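Local coordinates for endo-1,4-beta-xylanase (PDB 3KST), which probably hydrolyses O-glycosidic bonds in xylan-type polysaccharides, as a calcium-binding member of glycosyl hydrolase family 43, at residues 33-38 and 54-59; 182-187 and 210-215; 217-222 and 235-240; 279-284 and 299-304. One frame throughout, in Å; residues are numbered along the deposited sequence. Where two conformers were deposited one is given.

From the N terminus, contact 1 comes first: it joins strands 35-41 and 49-55, closing a short loop between them. Contact 2 then brings together two surface loops, residues 182-187 and residues 210-215, which lead into strands 189-197 and 216-222 respectively. Contact 3 follows at once, laying loop 235-240 along strand 216-222, and contact 4 closes the C-terminal hairpin of strands 279-287 and 293-305. All four run in series; none nests or crosses. Contacts 1 and 4 share a sheet and touch where K59 reaches K301 and R303. Q239 of contact 3 meets G214 of contact 2, while L238 packs on K283 of contact 4.

Contact 1 of 4, residues 33-38 and 54-59; sequences NNKYYA and SSDDLK
Y36 lies against 54-59 from CB to its ring. CB lies near S55 O, and with CG anti to the carbonyl carbon (chi1 -59°) the ring is carried beside L58. CG lies by L58 CD2 and CD2 beside S55 O. L58 CD2 sits over the centre of one ring face, a CH-pi contact 3.7 Å from the centroid of the Y36 ring. Y36 CE2 presents the ring edge to D56 O at 3.7 Å, and OH ends on the backbone N of K258. Cut back to an alanine, this position would probably leave L58 without the ring beneath it and K258 N without its hydroxyl partner. The backbones pair through Y36 N to S55 O (2.9 Å) and S55 N to Y36 O (3.0 Å). K35 bends across D56, K35 CD lying 3.1 Å from D56 OD1, and makes a long salt bridge from NZ to the same oxygen at 3.7 Å. S55 OG takes the N-H groups of D57 and L58, the latter at 2.8 Å, where an ST turn and ST motif lead the chain out of the strand. Such an antiparallel hairpin is the kind that builds the blades of the five-bladed beta-propeller of family 43.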
loop_
_atom_site.group_PDB
_atom_site.type_symbol
_atom_site.label_atom_id
_atom_site.label_comp_id
_atom_site.label_asym_id
_atom_site.label_seq_id
_atom_site.Cartn_x
_atom_site.Cartn_y
_atom_site.Cartn_z
ATOM N N ASN A 33 -9.133 2.928 -16.470
ATOM C CA ASN A 33 -9.366 2.887 -17.934
ATOM C C ASN A 33 -8.670 1.712 -18.664
ATOM O O ASN A 33 -7.824 1.904 -19.565
ATOM C CB ASN A 33 -9.003 4.235 -18.567
ATOM C CG ASN A 33 -9.608 4.405 -19.952
ATOM O OD1 ASN A 33 -8.909 4.322 -20.957
ATOM N ND2 ASN A 33 -10.921 4.568 -20.006
ATOM N N ASN A 34 -9.018 0.504 -18.233
ATOM C CA ASN A 34 -8.489 -0.745 -18.800
ATOM C C ASN A 34 -6.953 -0.854 -18.761
ATOM O O ASN A 34 -6.341 -1.444 -19.647
ATOM C CB ASN A 34 -8.993 -0.885 -20.246
ATOM N N LYS A 35 -6.325 -0.294 -17.723
ATOM C CA LYS A 35 -4.851 -0.263 -17.653
ATOM C C LYS A 35 -4.412 -0.310 -16.196
ATOM O O LYS A 35 -4.986 0.409 -15.375
ATOM C CB LYS A 35 -4.360 1.042 -18.328
ATOM C CG LYS A 35 -2.953 1.039 -18.929
ATOM C CD LYS A 35 -2.845 0.078 -20.115
ATOM C CE LYS A 35 -1.980 0.619 -21.289
ATOM N NZ LYS A 35 -0.553 0.721 -20.997
ATOM N N TYR A 36 -3.429 -1.156 -15.887
ATOM C CA TYR A 36 -2.868 -1.267 -14.524
ATOM C C TYR A 36 -1.774 -0.247 -14.336
ATOM O O TYR A 36 -0.963 -0.074 -15.227
ATOM C CB TYR A 36 -2.313 -2.663 -14.270
ATOM C CG TYR A 36 -3.376 -3.724 -14.437
ATOM C CD1 TYR A 36 -4.351 -3.935 -13.457
ATOM C CD2 TYR A 36 -3.416 -4.530 -15.581
ATOM C CE1 TYR A 36 -5.326 -4.919 -13.600
ATOM C CE2 TYR A 36 -4.419 -5.518 -15.739
ATOM C CZ TYR A 36 -5.366 -5.693 -14.751
ATOM O OH TYR A 36 -6.321 -6.669 -14.892
ATOM N N TYR A 37 -1.750 0.417 -13.179
ATOM C CA TYR A 37 -0.735 1.424 -12.848
ATOM C C TYR A 37 -0.147 1.092 -11.493
ATOM O O TYR A 37 -0.897 1.012 -10.513
ATOM C CB TYR A 37 -1.326 2.833 -12.823
ATOM C CG TYR A 37 -1.900 3.273 -14.140
ATOM C CD1 TYR A 37 -1.092 3.889 -15.095
ATOM C CD2 TYR A 37 -3.236 3.069 -14.442
ATOM C CE1 TYR A 37 -1.602 4.309 -16.331
ATOM C CE2 TYR A 37 -3.766 3.484 -15.675
ATOM C CZ TYR A 37 -2.950 4.096 -16.612
ATOM O OH TYR A 37 -3.467 4.509 -17.828
ATOM N N ALA A 38 1.167 0.874 -11.442
ATOM C CA ALA A 38 1.867 0.506 -10.209
ATOM C C ALA A 38 2.714 1.644 -9.720
ATOM O O ALA A 38 3.378 2.294 -10.509
ATOM C CB ALA A 38 2.767 -0.702 -10.418
ATOM N N SER A 54 3.140 1.052 -15.924
ATOM C CA SER A 54 1.846 0.584 -16.423
ATOM C C SER A 54 1.968 -0.789 -17.096
ATOM O O SER A 54 3.041 -1.179 -17.549
ATOM C CB SER A 54 1.182 1.578 -17.386
ATOM O OG SER A 54 1.795 1.577 -18.658
ATOM N N SER A 55 0.833 -1.467 -17.193
ATOM C CA SER A 55 0.728 -2.827 -17.751
ATOM C C SER A 55 -0.671 -3.158 -18.260
ATOM O O SER A 55 -1.671 -2.675 -17.699
ATOM C CB SER A 55 1.105 -3.850 -16.682
ATOM O OG SER A 55 0.934 -5.209 -17.107
ATOM N N ASP A 56 -0.712 -4.000 -19.299
ATOM C CA ASP A 56 -1.937 -4.538 -19.880
ATOM C C ASP A 56 -2.307 -5.919 -19.310
ATOM O O ASP A 56 -3.495 -6.296 -19.284
ATOM C CB ASP A 56 -1.753 -4.690 -21.403
ATOM C CG ASP A 56 -1.596 -3.369 -22.115
ATOM O OD1 ASP A 56 -2.362 -2.443 -21.806
ATOM O OD2 ASP A 56 -0.752 -3.257 -23.026
ATOM N N ASP A 57 -1.295 -6.646 -18.829
ATOM C CA ASP A 57 -1.427 -8.062 -18.431
ATOM C C ASP A 57 -0.880 -8.475 -17.054
ATOM O O ASP A 57 -0.932 -9.663 -16.723
ATOM C CB ASP A 57 -0.748 -8.896 -19.536
ATOM C CG ASP A 57 0.774 -8.612 -19.679
ATOM O OD1 ASP A 57 1.389 -7.910 -18.822
ATOM O OD2 ASP A 57 1.361 -9.069 -20.674
ATOM N N LEU A 58 -0.314 -7.524 -16.299
ATOM C CA LEU A 58 0.310 -7.735 -14.970
ATOM C C LEU A 58 1.698 -8.406 -14.985
ATOM O O LEU A 58 2.376 -8.398 -13.962
ATOM C CB LEU A 58 -0.607 -8.493 -13.976
ATOM C CG LEU A 58 -1.918 -7.805 -13.638
ATOM C CD1 LEU A 58 -2.806 -8.777 -12.839
ATOM C CD2 LEU A 58 -1.621 -6.530 -12.852
ATOM N N LYS A 59 2.116 -8.976 -16.117
ATOM C CA LYS A 59 3.410 -9.647 -16.255
ATOM C C LYS A 59 4.418 -8.664 -16.808
ATOM O O LYS A 59 5.510 -8.532 -16.253
ATOM C CB LYS A 59 3.313 -10.890 -17.165
ATOM C CG LYS A 59 4.660 -11.575 -17.485
ATOM C CD LYS A 59 5.456 -12.107 -16.281
ATOM C CE LYS A 59 6.665 -12.891 -16.770
ATOM N NZ LYS A 59 7.543 -13.563 -15.753
#

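Contact 2 of 4, residues 182-187 and 210-215; sequences ELLQGK and YENKGY
Q185 OE1 receives N212 ND2 in the only direct hydrogen bond between the two segments, 2.8 Å from N212 ND2 to Q185 OE1 and almost straight at 174°. The donor lies in the carbonyl plane on a lone pair of OE1, and OE1 in turn lies in the amide plane of N212, though the two amides stand 83° apart. Q185 gets there as an extended chain, CG anti to the backbone N (chi1 -179°). The other end of the N212 amide is also used: N212 OD1 accepts G214 N at 2.9 Å, tilted from the carbonyl plane, in an Asx turn that lies within the type I turn N212 to Y215. Gripped at both ends, the N212 amide is fixed in its rotation. Q185 NE2 gives a hydrogen bond to a water, which donates to E211 OE1 at 2.6 Å and thereby adds a second link between the loops. L184 supplies the apolar part, L184 CD1 lying 3.7 Å from G214 CA, where a CB on G214 would collide with it. N208 OD1 accepts from the backbone N of both L184 and Q185. Q239, on the loop before strand 250-256, bonds G214 O and touches L184. The contact lies at the surface, joining the loop between strands 172-175 and 189-197 to the one between strands 200-207 and 216-222.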
loop_
_atom_site.group_PDB
_atom_site.type_symbol
_atom_site.label_atom_id
_atom_site.label_comp_id
_atom_site.label_asym_id
_atom_site.label_seq_id
_atom_site.Cartn_x
_atom_site.Cartn_y
_atom_site.Cartn_z
ATOM N N GLU A 182 3.614 -11.804 14.589
ATOM C CA GLU A 182 3.757 -10.340 14.490
ATOM C C GLU A 182 4.916 -9.747 15.306
ATOM O O GLU A 182 5.120 -8.541 15.244
ATOM C CB GLU A 182 2.475 -9.647 15.022
ATOM C CG GLU A 182 1.204 -10.018 14.319
ATOM C CD GLU A 182 -0.046 -9.508 15.003
ATOM O OE1 GLU A 182 -0.046 -9.300 16.252
ATOM O OE2 GLU A 182 -1.057 -9.385 14.284
ATOM N N LEU A 183 5.616 -10.561 16.101
ATOM C CA LEU A 183 6.697 -10.143 16.974
ATOM C C LEU A 183 7.980 -10.973 16.741
ATOM O O LEU A 183 8.646 -11.403 17.694
ATOM C CB LEU A 183 6.225 -10.224 18.447
ATOM C CG LEU A 183 4.998 -9.355 18.806
ATOM C CD1 LEU A 183 4.432 -9.713 20.175
ATOM C CD2 LEU A 183 5.357 -7.895 18.723
ATOM N N LEU A 184 8.300 -11.215 15.469
ATOM C CA LEU A 184 9.570 -11.820 15.095
ATOM C C LEU A 184 10.714 -10.793 15.210
ATOM O O LEU A 184 11.820 -11.154 15.612
ATOM C CB LEU A 184 9.496 -12.437 13.698
ATOM C CG LEU A 184 8.622 -13.671 13.473
ATOM C CD1 LEU A 184 8.427 -13.912 11.967
ATOM C CD2 LEU A 184 9.202 -14.941 14.146
ATOM N N GLN A 185 10.469 -9.523 14.857
ATOM C CA GLN A 185 11.486 -8.477 14.959
ATOM C C GLN A 185 10.825 -7.117 15.180
ATOM O O GLN A 185 9.976 -6.732 14.393
ATOM C CB GLN A 185 12.348 -8.447 13.700
ATOM C CG GLN A 185 13.440 -7.430 13.723
ATOM C CD GLN A 185 14.383 -7.520 12.526
ATOM O OE1 GLN A 185 14.580 -8.590 11.942
ATOM N NE2 GLN A 185 14.986 -6.395 12.171
ATOM N N GLY A 186 11.202 -6.420 16.249
ATOM C CA GLY A 186 10.607 -5.133 16.568
ATOM C C GLY A 186 9.151 -5.283 16.967
ATOM O O GLY A 186 8.682 -6.381 17.250
ATOM N N LYS A 187 8.444 -4.151 16.995
ATOM C CA LYS A 187 7.011 -4.104 17.327
ATOM C C LYS A 187 6.425 -3.230 16.222
ATOM O O LYS A 187 6.465 -2.006 16.305
ATOM C CB LYS A 187 6.813 -3.520 18.721
ATOM C CG LYS A 187 5.389 -3.598 19.179
ATOM C CD LYS A 187 5.193 -3.101 20.601
ATOM C CE LYS A 187 3.765 -3.319 21.037
ATOM N NZ LYS A 187 3.490 -3.061 22.468
ATOM N N TYR A 210 10.439 -4.709 8.221
ATOM C CA TYR A 210 10.496 -5.204 6.816
ATOM C C TYR A 210 11.757 -6.028 6.498
ATOM O O TYR A 210 11.741 -6.887 5.604
ATOM C CB TYR A 210 10.296 -4.068 5.795
ATOM C CG TYR A 210 11.490 -3.202 5.533
ATOM C CD1 TYR A 210 12.469 -3.587 4.576
ATOM C CD2 TYR A 210 11.677 -2.007 6.217
ATOM C CE1 TYR A 210 13.603 -2.788 4.322
ATOM C CE2 TYR A 210 12.820 -1.192 5.972
ATOM C CZ TYR A 210 13.761 -1.589 5.022
ATOM O OH TYR A 210 14.851 -0.792 4.783
ATOM N N GLU A 211 12.850 -5.732 7.210
ATOM C CA GLU A 211 14.110 -6.456 7.052
ATOM C C GLU A 211 14.064 -7.910 7.493
ATOM O O GLU A 211 14.936 -8.676 7.114
ATOM C CB GLU A 211 15.236 -5.718 7.762
ATOM C CG GLU A 211 15.595 -4.397 7.058
ATOM C CD GLU A 211 16.800 -3.687 7.649
ATOM O OE1 GLU A 211 17.333 -4.113 8.714
ATOM O OE2 GLU A 211 17.222 -2.687 7.020
ATOM N N ASN A 212 13.074 -8.293 8.297
ATOM C CA ASN A 212 12.964 -9.675 8.757
ATOM C C ASN A 212 12.446 -10.569 7.646
ATOM O O ASN A 212 11.496 -10.196 6.948
ATOM C CB ASN A 212 12.023 -9.787 9.964
ATOM C CG ASN A 212 12.269 -11.045 10.757
ATOM O OD1 ASN A 212 11.606 -12.033 10.549
ATOM N ND2 ASN A 212 13.262 -11.012 11.642
ATOM N N LYS A 213 13.008 -11.775 7.492
ATOM C CA LYS A 213 12.474 -12.729 6.492
ATOM C C LYS A 213 11.016 -13.116 6.737
ATOM O O LYS A 213 10.356 -13.574 5.817
ATOM C CB LYS A 213 13.333 -14.013 6.374
ATOM C CG LYS A 213 14.680 -13.758 5.815
ATOM C CD LYS A 213 15.540 -14.994 5.941
ATOM C CE LYS A 213 16.900 -14.779 5.365
ATOM N NZ LYS A 213 17.756 -15.931 5.701
ATOM N N GLY A 214 10.575 -12.968 7.999
ATOM C CA GLY A 214 9.231 -13.209 8.469
ATOM C C GLY A 214 8.262 -12.046 8.397
ATOM O O GLY A 214 7.134 -12.146 8.976
ATOM N N TYR A 215 8.654 -10.955 7.715
ATOM C CA TYR A 215 7.686 -9.895 7.349
ATOM C C TYR A 215 6.507 -10.645 6.718
ATOM O O TYR A 215 6.714 -11.570 5.885
ATOM C CB TYR A 215 8.271 -8.933 6.319
ATOM C CG TYR A 215 7.615 -7.561 6.175
ATOM C CD1 TYR A 215 7.371 -6.744 7.285
ATOM C CD2 TYR A 215 7.392 -7.014 4.918
ATOM C CE1 TYR A 215 6.824 -5.441 7.144
ATOM C CE2 TYR A 215 6.838 -5.713 4.764
ATOM C CZ TYR A 215 6.564 -4.947 5.887
ATOM O OH TYR A 215 6.048 -3.698 5.736
HETATM O O HOH W 1 17.531 -5.996 10.562
#

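Contact 3 of 4, residues 217-222 and 235-240; sequences VGYATS and NPLLQG
N235 spans the backbone of Y219 with both ends of its amide. N235 OD1 accepts Y219 N at 3.0 Å, the donor standing above the carbonyl plane, while N235 ND2 gives to Y219 O at 2.9 Å, that oxygen close to the amide plane. N235 CG sits beside its own backbone N (chi1 -79°), and the amide lies along the strand edge, taking both backbone polar groups of Y219 roughly as a neighbouring strand might. G218 makes room for it, since a CB there would clash with N235 CG. Next along, V217 N donates to L238 O at 2.8 Å, and V217 O receives L237 N at 2.7 Å and, weakly, L238 N. Two residues facing one makes this a classic beta bulge. L237 CD1 reaches the edge of the Y219 ring, 3.5 Å from Y219 CD1 and near the ring plane. Farther out, the N235-P236 peptide bond is cis, consistent with the sharp change of direction before the bulge. Y232 stacks on the Y219 ring, and V293 and I295 touch L237. The loop thus lies along the edge of strand 216-222 beyond short strand 230-231, with strand 200-207 on the other edge and strands 262-268 and 293-305 against V217.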
loop_
_atom_site.group_PDB
_atom_site.type_symbol
_atom_site.label_atom_id
_atom_site.label_comp_id
_atom_site.label_asym_id
_atom_site.label_seq_id
_atom_site.Cartn_x
_atom_site.Cartn_y
_atom_site.Cartn_z
ATOM N N VAL A 217 1.819 -10.672 6.014
ATOM C CA VAL A 217 0.528 -10.021 5.906
ATOM C C VAL A 217 -0.563 -10.758 6.661
ATOM O O VAL A 217 -0.678 -11.992 6.572
ATOM C CB VAL A 217 0.101 -9.912 4.431
ATOM C CG1 VAL A 217 -1.304 -9.253 4.291
ATOM C CG2 VAL A 217 1.171 -9.130 3.619
ATOM N N GLY A 218 -1.411 -10.005 7.356
ATOM C CA GLY A 218 -2.574 -10.561 8.040
ATOM C C GLY A 218 -3.736 -9.601 7.897
ATOM O O GLY A 218 -3.579 -8.515 7.299
ATOM N N TYR A 219 -4.892 -9.978 8.431
ATOM C CA TYR A 219 -6.048 -9.045 8.455
ATOM C C TYR A 219 -6.837 -9.062 9.772
ATOM O O TYR A 219 -6.636 -9.937 10.628
ATOM C CB TYR A 219 -6.992 -9.267 7.262
ATOM C CG TYR A 219 -7.923 -10.470 7.351
ATOM C CD1 TYR A 219 -7.502 -11.730 6.941
ATOM C CD2 TYR A 219 -9.246 -10.338 7.826
ATOM C CE1 TYR A 219 -8.352 -12.849 6.994
ATOM C CE2 TYR A 219 -10.110 -11.463 7.888
ATOM C CZ TYR A 219 -9.652 -12.706 7.472
ATOM O OH TYR A 219 -10.455 -13.812 7.527
ATOM N N ALA A 220 -7.710 -8.062 9.880
ATOM C CA ALA A 220 -8.653 -7.876 10.976
ATOM C C ALA A 220 -9.944 -7.348 10.398
ATOM O O ALA A 220 -9.936 -6.684 9.356
ATOM C CB ALA A 220 -8.126 -6.912 12.018
ATOM N N THR A 221 -11.048 -7.662 11.070
ATOM C CA THR A 221 -12.368 -7.235 10.638
ATOM C C THR A 221 -13.050 -6.359 11.667
ATOM O O THR A 221 -12.708 -6.370 12.850
ATOM C CB THR A 221 -13.315 -8.430 10.318
ATOM O OG1 THR A 221 -13.531 -9.244 11.480
ATOM C CG2 THR A 221 -12.727 -9.302 9.222
ATOM N N SER A 222 -14.068 -5.646 11.192
ATOM C CA SER A 222 -14.914 -4.824 12.046
ATOM C C SER A 222 -16.216 -4.485 11.324
ATOM O O SER A 222 -16.269 -4.491 10.096
ATOM C CB SER A 222 -14.202 -3.522 12.376
ATOM O OG SER A 222 -13.958 -2.815 11.186
ATOM N N ASN A 235 -4.162 -15.900 10.969
ATOM C CA ASN A 235 -3.094 -15.034 10.427
ATOM C C ASN A 235 -1.738 -15.712 10.733
ATOM O O ASN A 235 -1.625 -16.422 11.751
ATOM C CB ASN A 235 -3.059 -13.634 11.044
ATOM C CG ASN A 235 -4.093 -12.664 10.484
ATOM O OD1 ASN A 235 -4.598 -12.778 9.368
ATOM N ND2 ASN A 235 -4.348 -11.630 11.265
ATOM N N PRO A 236 -0.709 -15.499 9.889
ATOM C CA PRO A 236 -0.719 -14.649 8.682
ATOM C C PRO A 236 -1.262 -15.290 7.393
ATOM O O PRO A 236 -1.256 -16.521 7.236
ATOM C CB PRO A 236 0.745 -14.291 8.516
ATOM C CG PRO A 236 1.503 -15.462 9.061
ATOM C CD PRO A 236 0.629 -16.083 10.125
ATOM N N LEU A 237 -1.751 -14.435 6.496
ATOM C CA LEU A 237 -2.199 -14.852 5.163
ATOM C C LEU A 237 -1.015 -15.138 4.246
ATOM O O LEU A 237 -1.143 -15.968 3.344
ATOM C CB LEU A 237 -3.062 -13.774 4.484
ATOM C CG LEU A 237 -4.538 -13.591 4.862
ATOM C CD1 LEU A 237 -4.819 -13.924 6.306
ATOM C CD2 LEU A 237 -5.032 -12.171 4.452
ATOM N N LEU A 238 0.106 -14.434 4.458
ATOM C CA LEU A 238 1.285 -14.512 3.596
ATOM C C LEU A 238 2.523 -14.212 4.431
ATOM O O LEU A 238 2.620 -13.151 4.989
ATOM C CB LEU A 238 1.181 -13.467 2.471
ATOM C CG LEU A 238 2.418 -13.307 1.545
ATOM C CD1 LEU A 238 2.615 -14.584 0.783
ATOM C CD2 LEU A 238 2.321 -12.086 0.607
ATOM N N GLN A 239 3.450 -15.162 4.517
ATOM C CA GLN A 239 4.717 -15.015 5.239
ATOM C C GLN A 239 5.735 -15.942 4.530
ATOM O O GLN A 239 6.085 -17.031 5.009
ATOM C CB GLN A 239 4.525 -15.309 6.732
ATOM C CG GLN A 239 5.762 -15.081 7.603
ATOM C CD GLN A 239 5.503 -15.334 9.078
ATOM O OE1 GLN A 239 5.046 -16.403 9.452
ATOM N NE2 GLN A 239 5.829 -14.361 9.924
ATOM N N GLY A 240 6.135 -15.498 3.343
ATOM C CA GLY A 240 7.059 -16.205 2.457
ATOM C C GLY A 240 6.253 -17.119 1.543
ATOM O O GLY A 240 5.357 -17.824 2.039
#

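Contact 4 of 4, residues 279-284 and 299-304; sequences TSYIKD and VIKPRV
V299 straddles the strand opposite with its two methyls: V299 CG1 rests 3.7 Å from Y281 CD1, and V299 CG2 lies 3.7 Å from K283 CG. The first comes in obliquely to the Y281 ring. Two residues on, K301 brings its CG to the edge of the same ring, 4.0 Å from Y281 CE1, and P302 CD lies 4.2 Å from Y281 CD1. A chi1 of -61° swings the Y281 ring away from its own carbonyl carbon, to where V299 and K301 both reach it. A serine in its place would probably leave the V299 methyl and the K301 stem without their aromatic surface and open a gap beside P302. Between these flanks the backbones pair as an antiparallel beta hairpin of strands 279-287 and 293-305, I300 N giving to I282 O at 2.8 Å and I282 N to I300 O at 3.2 Å. I282 and I300, the bridged pair, project together on one face of the sheet, side by side and pointing the same way, with I282 CG2 4.1 Å from I300 CD1. Past this pair P302 sets its ring against the S280-Y281 backbone, P302 CG 3.1 Å from S280 O. F266, on strand 262-268, touches both Y281 and K283, while K283 NZ reaches G297 O and D241.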
loop_
_atom_site.group_PDB
_atom_site.type_symbol
_atom_site.label_atom_id
_atom_site.label_comp_id
_atom_site.label_asym_id
_atom_site.label_seq_id
_atom_site.Cartn_x
_atom_site.Cartn_y
_atom_site.Cartn_z
ATOM N N THR A 279 11.767 -6.040 -4.520
ATOM C CA THR A 279 11.026 -6.047 -5.786
ATOM C C THR A 279 9.647 -6.625 -5.537
ATOM O O THR A 279 9.418 -7.257 -4.504
ATOM C CB THR A 279 11.781 -6.805 -6.899
ATOM O OG1 THR A 279 11.600 -8.221 -6.745
ATOM C CG2 THR A 279 13.293 -6.450 -6.898
ATOM N N SER A 280 8.724 -6.408 -6.478
ATOM C CA SER A 280 7.328 -6.762 -6.284
ATOM C C SER A 280 6.824 -7.906 -7.139
ATOM O O SER A 280 7.366 -8.179 -8.207
ATOM C CB SER A 280 6.461 -5.515 -6.407
ATOM O OG SER A 280 6.689 -4.689 -5.276
ATOM N N TYR A 281 5.799 -8.563 -6.609
ATOM C CA TYR A 281 5.203 -9.817 -7.116
ATOM C C TYR A 281 3.684 -9.770 -6.936
ATOM O O TYR A 281 3.168 -8.961 -6.168
ATOM C CB TYR A 281 5.767 -11.012 -6.334
ATOM C CG TYR A 281 7.271 -11.167 -6.470
ATOM C CD1 TYR A 281 7.810 -11.854 -7.550
ATOM C CD2 TYR A 281 8.156 -10.588 -5.545
ATOM C CE1 TYR A 281 9.181 -11.978 -7.708
ATOM C CE2 TYR A 281 9.530 -10.692 -5.682
ATOM C CZ TYR A 281 10.043 -11.394 -6.796
ATOM O OH TYR A 281 11.396 -11.520 -6.946
ATOM N N ILE A 282 2.975 -10.651 -7.636
ATOM C CA ILE A 282 1.501 -10.706 -7.588
ATOM C C ILE A 282 0.957 -12.134 -7.355
ATOM O O ILE A 282 1.390 -13.077 -8.006
ATOM C CB ILE A 282 0.898 -10.131 -8.857
ATOM C CG1 ILE A 282 1.233 -8.633 -9.022
ATOM C CG2 ILE A 282 -0.647 -10.316 -8.879
ATOM C CD1 ILE A 282 0.832 -8.088 -10.399
ATOM N N LYS A 283 0.005 -12.262 -6.423
ATOM C CA LYS A 283 -0.687 -13.523 -6.117
ATOM C C LYS A 283 -2.183 -13.269 -6.255
ATOM O O LYS A 283 -2.603 -12.132 -6.494
ATOM C CB LYS A 283 -0.289 -14.023 -4.717
ATOM C CG LYS A 283 1.077 -14.727 -4.692
ATOM C CD LYS A 283 1.541 -15.147 -3.266
ATOM C CE LYS A 283 0.874 -16.406 -2.737
ATOM N NZ LYS A 283 1.307 -17.704 -3.375
ATOM N N ASP A 284 -2.984 -14.324 -6.136
ATOM C CA ASP A 284 -4.424 -14.189 -6.160
ATOM C C ASP A 284 -4.908 -13.702 -4.798
ATOM O O ASP A 284 -4.224 -13.875 -3.794
ATOM C CB ASP A 284 -5.097 -15.500 -6.548
ATOM C CG ASP A 284 -4.728 -15.932 -7.945
ATOM O OD1 ASP A 284 -4.916 -15.120 -8.875
ATOM O OD2 ASP A 284 -4.256 -17.060 -8.102
ATOM N N VAL A 299 2.816 -17.403 -7.939
ATOM C CA VAL A 299 3.356 -16.039 -8.052
ATOM C C VAL A 299 3.620 -15.573 -9.505
ATOM O O VAL A 299 4.290 -16.274 -10.269
ATOM C CB VAL A 299 4.689 -15.922 -7.237
ATOM C CG1 VAL A 299 5.475 -14.692 -7.614
ATOM C CG2 VAL A 299 4.430 -15.945 -5.701
ATOM N N ILE A 300 3.056 -14.417 -9.887
ATOM C CA ILE A 300 3.413 -13.758 -11.160
ATOM C C ILE A 300 4.697 -12.988 -10.843
ATOM O O ILE A 300 4.689 -12.145 -9.927
ATOM C CB ILE A 300 2.358 -12.745 -11.646
ATOM C CG1 ILE A 300 1.003 -13.416 -11.917
ATOM C CG2 ILE A 300 2.875 -11.983 -12.895
ATOM C CD1 ILE A 300 -0.102 -12.433 -12.303
ATOM N N LYS A 301 5.751 -13.255 -11.614
ATOM C CA LYS A 301 7.059 -12.609 -11.469
ATOM C C LYS A 301 7.090 -11.539 -12.536
ATOM O O LYS A 301 7.418 -11.848 -13.685
ATOM C CB LYS A 301 8.192 -13.607 -11.702
ATOM C CG LYS A 301 8.362 -14.624 -10.599
ATOM C CD LYS A 301 9.619 -15.450 -10.836
ATOM C CE LYS A 301 9.838 -16.432 -9.711
ATOM N NZ LYS A 301 10.929 -17.369 -10.055
ATOM N N PRO A 302 6.717 -10.286 -12.189
ATOM C CA PRO A 302 6.692 -9.266 -13.239
ATOM C C PRO A 302 8.089 -8.826 -13.716
ATOM O O PRO A 302 9.099 -9.033 -13.038
ATOM C CB PRO A 302 5.929 -8.114 -12.565
ATOM C CG PRO A 302 6.399 -8.182 -11.164
ATOM C CD PRO A 302 6.478 -9.681 -10.862
ATOM N N ARG A 303 8.146 -8.230 -14.897
ATOM C CA ARG A 303 9.412 -7.688 -15.443
ATOM C C ARG A 303 9.091 -6.371 -16.109
ATOM O O ARG A 303 7.917 -6.123 -16.415
ATOM C CB ARG A 303 10.040 -8.662 -16.445
ATOM C CG ARG A 303 9.117 -9.049 -17.582
ATOM C CD ARG A 303 9.815 -9.925 -18.587
ATOM N NE ARG A 303 9.022 -10.023 -19.816
ATOM C CZ ARG A 303 9.463 -10.511 -20.985
ATOM N NH1 ARG A 303 10.712 -10.986 -21.144
ATOM N NH2 ARG A 303 8.632 -10.524 -22.026
ATOM N N VAL A 304 10.127 -5.574 -16.383
ATOM C CA VAL A 304 9.949 -4.266 -17.031
ATOM C C VAL A 304 10.627 -4.289 -18.378
ATOM O O VAL A 304 11.794 -4.701 -18.470
ATOM C CB VAL A 304 10.513 -3.110 -16.201
ATOM C CG1 VAL A 304 10.291 -1.790 -16.951
ATOM C CG2 VAL A 304 9.831 -3.060 -14.841
#